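Local structure of beta-n-acetylhexosaminidase (Streptococcus pneumoniae, 4AZC) at residues Y281-K286 against L326-D331. The protein probably hydrolyses terminal beta-linked N-acetylhexosamine residues from glycans, as a family 20 glycoside hydrolase with a TIM-barrel catalytic domain. Residues are numbered along the deposited sequence; the frame is centred on the assembly and turned at random.
With NGW ((2S,3aR,5R,6S,7R,7aR)-5-(hydroxymethyl)-2-methyl-2,3a,5,6,7,7a-hexahydro-1H-pyrano[3,2-d][1,3]thiazole-6,7-diol), chain E.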
loop_
_atom_site.group_PDB
_atom_site.type_symbol
_atom_site.label_atom_id
_atom_site.label_comp_id
_atom_site.label_asym_id
_atom_site.label_seq_id
_atom_site.Cartn_x
_atom_site.Cartn_y
_atom_site.Cartn_z
ATOM N N TYR A 281 5.285 10.306 6.774
ATOM C CA TYR A 281 5.456 11.666 6.276
ATOM C C TYR A 281 4.206 12.064 5.499
ATOM O O TYR A 281 3.780 11.354 4.583
ATOM C CB TYR A 281 6.704 11.796 5.396
ATOM C CG TYR A 281 6.848 13.163 4.761
ATOM C CD1 TYR A 281 6.808 14.324 5.543
ATOM C CD2 TYR A 281 7.023 13.303 3.378
ATOM C CE1 TYR A 281 6.938 15.594 4.968
ATOM C CE2 TYR A 281 7.149 14.580 2.785
ATOM C CZ TYR A 281 7.109 15.713 3.590
ATOM O OH TYR A 281 7.238 16.969 3.030
ATOM N N ILE A 282 3.617 13.184 5.909
ATOM C CA ILE A 282 2.475 13.796 5.243
ATOM C C ILE A 282 3.071 14.923 4.393
ATOM O O ILE A 282 3.795 15.777 4.916
ATOM C CB ILE A 282 1.467 14.355 6.278
ATOM C CG1 ILE A 282 0.877 13.218 7.139
ATOM C CG2 ILE A 282 0.367 15.159 5.592
ATOM C CD1 ILE A 282 0.146 13.692 8.418
ATOM N N LEU A 283 2.803 14.913 3.087
ATOM C CA LEU A 283 3.394 15.924 2.198
ATOM C C LEU A 283 3.145 17.350 2.708
ATOM O O LEU A 283 2.015 17.706 3.054
ATOM C CB LEU A 283 2.866 15.785 0.770
ATOM C CG LEU A 283 3.058 14.444 0.060
ATOM C CD1 LEU A 283 2.655 14.613 -1.392
ATOM C CD2 LEU A 283 4.483 13.913 0.173
ATOM N N GLY A 284 4.213 18.138 2.783
ATOM C CA GLY A 284 4.110 19.545 3.171
ATOM C C GLY A 284 4.019 19.821 4.659
ATOM O O GLY A 284 4.014 20.976 5.054
ATOM N N GLN A 285 3.948 18.768 5.479
ATOM C CA GLN A 285 3.885 18.896 6.935
ATOM C C GLN A 285 5.188 19.478 7.460
ATOM O O GLN A 285 6.276 19.017 7.092
ATOM C CB GLN A 285 3.624 17.529 7.592
ATOM C CG GLN A 285 3.178 17.570 9.058
ATOM C CD GLN A 285 1.674 17.761 9.219
ATOM O OE1 GLN A 285 0.955 17.988 8.249
ATOM N NE2 GLN A 285 1.194 17.660 10.451
ATOM N N LYS A 286 5.072 20.479 8.325
ATOM C CA LYS A 286 6.230 21.178 8.859
ATOM C C LYS A 286 6.359 20.962 10.362
ATOM O O LYS A 286 5.365 20.633 11.019
ATOM C CB LYS A 286 6.145 22.676 8.519
ATOM C CG LYS A 286 6.423 22.945 7.055
ATOM C CD LYS A 286 7.870 22.566 6.699
ATOM C CE LYS A 286 7.957 21.719 5.424
ATOM N NZ LYS A 286 7.378 22.374 4.203
ATOM N N LEU A 326 6.800 1.838 5.341
ATOM C CA LEU A 326 6.927 3.271 5.546
ATOM C C LEU A 326 5.941 3.983 4.616
ATOM O O LEU A 326 5.816 3.624 3.454
ATOM C CB LEU A 326 8.367 3.713 5.273
ATOM C CG LEU A 326 8.717 5.162 5.653
ATOM C CD1 LEU A 326 10.086 5.225 6.287
ATOM C CD2 LEU A 326 8.623 6.071 4.429
ATOM N N SER A 327 5.235 4.987 5.124
ATOM C CA SER A 327 4.094 5.513 4.396
ATOM C C SER A 327 4.186 6.998 4.095
ATOM O O SER A 327 4.505 7.811 4.976
ATOM C CB SER A 327 2.803 5.192 5.152
ATOM O OG SER A 327 2.722 3.803 5.452
ATOM N N ILE A 328 3.912 7.335 2.839
ATOM C CA ILE A 328 3.816 8.724 2.409
ATOM C C ILE A 328 2.330 9.035 2.226
ATOM O O ILE A 328 1.647 8.354 1.471
ATOM C CB ILE A 328 4.618 9.003 1.097
ATOM C CG1 ILE A 328 6.043 8.406 1.176
ATOM C CG2 ILE A 328 4.681 10.506 0.802
ATOM C CD1 ILE A 328 6.902 8.905 2.391
ATOM N N TRP A 329 1.832 10.035 2.945
ATOM C CA TRP A 329 0.419 10.395 2.874
ATOM C C TRP A 329 0.247 11.773 2.279
ATOM O O TRP A 329 1.131 12.632 2.410
ATOM C CB TRP A 329 -0.231 10.354 4.260
ATOM C CG TRP A 329 -0.150 9.015 4.918
ATOM C CD1 TRP A 329 0.733 8.629 5.903
ATOM C CD2 TRP A 329 -0.971 7.871 4.640
ATOM N NE1 TRP A 329 0.500 7.312 6.250
ATOM C CE2 TRP A 329 -0.534 6.824 5.489
ATOM C CE3 TRP A 329 -2.027 7.622 3.749
ATOM C CZ2 TRP A 329 -1.123 5.560 5.483
ATOM C CZ3 TRP A 329 -2.614 6.349 3.742
ATOM C CH2 TRP A 329 -2.154 5.337 4.607
ATOM N N ALA A 330 -0.900 12.000 1.652
ATOM C CA ALA A 330 -1.172 13.300 1.034
ATOM C C ALA A 330 -2.445 13.986 1.552
ATOM O O ALA A 330 -3.252 14.488 0.758
ATOM C CB ALA A 330 -1.179 13.163 -0.506
ATOM N N ASP A 331 -2.598 14.029 2.883
ATOM C CA ASP A 331 -3.776 14.630 3.570
ATOM C C ASP A 331 -4.203 15.977 2.990
ATOM O O ASP A 331 -5.401 16.254 2.850
ATOM C CB ASP A 331 -3.526 14.784 5.085
ATOM C CG ASP A 331 -3.329 13.442 5.798
ATOM O OD1 ASP A 331 -2.779 12.500 5.178
ATOM O OD2 ASP A 331 -3.712 13.333 6.987
HETATM O O4 NGW E . -3.364 10.034 5.621
HETATM C C4 NGW E . -3.739 9.576 6.918
HETATM C C3 NGW E . -4.472 8.255 6.751
HETATM C C5 NGW E . -2.506 9.377 7.787
HETATM O O3 NGW E . -5.609 8.448 5.887
HETATM C C2 NGW E . -4.874 7.669 8.134
HETATM N N2 NGW E . -5.330 6.264 8.026
HETATM C C1 NGW E . -3.681 7.647 9.127
HETATM C C7 NGW E . -4.171 5.439 7.614
HETATM C C8 NGW E . -4.436 3.948 7.871
HETATM S S1 NGW E . -2.810 6.109 8.618
HETATM O O5 NGW E . -2.829 8.867 9.109
HETATM C C6 NGW E . -1.758 10.700 8.031
HETATM O O6 NGW E . -2.622 11.641 8.668
#
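Y281 and I282 pair in parallel with I328 and W329 at the C-terminal end of strand 321-329 of the TIM barrel, a beta-alpha-beta crossover through helix 294-303. Three nearly straight backbone hydrogen bonds knit them, including W329 N to Y281 O at 2.9 Å.

I282 and W329 share the pocket side. W329 lays one face of its indole against the bound pyrano-thiazole sugar NGW, with sugar-ring atom C5 3.6 Å above the indole plane toward its rim; a broad, flat ring suits the apolar face of a pyranose. W329 CB also meets I282 CG1 at 4.2 Å. The isoleucine's CD1 reaches NGW O6, while CG2, anti to the backbone N, packs on D331 CB at 3.9 Å; beta-branching lets I282 touch NGW with one arm and D331 with the other.

On the other side lie Y281 and I328, facing helix 339-351. I328 CG2 meets L283 CD2 tightly, 3.5 Å apart, the two aliphatic side chains crossing at about a right angle. One face of the Y281 ring lies against the I282-Q285 type II turn, with L283 N 4.3 Å above the plane over the ring centre; the tyrosine hydroxyl accepts G284 N and bonds E341. Glycine suits position 284, where phi is positive (81°).

Beyond the strand end, D331 grips two sugar hydroxyls: NGW O4 donates to D331 OD1 and NGW O6 to D331 OD2, each at 2.6 Å.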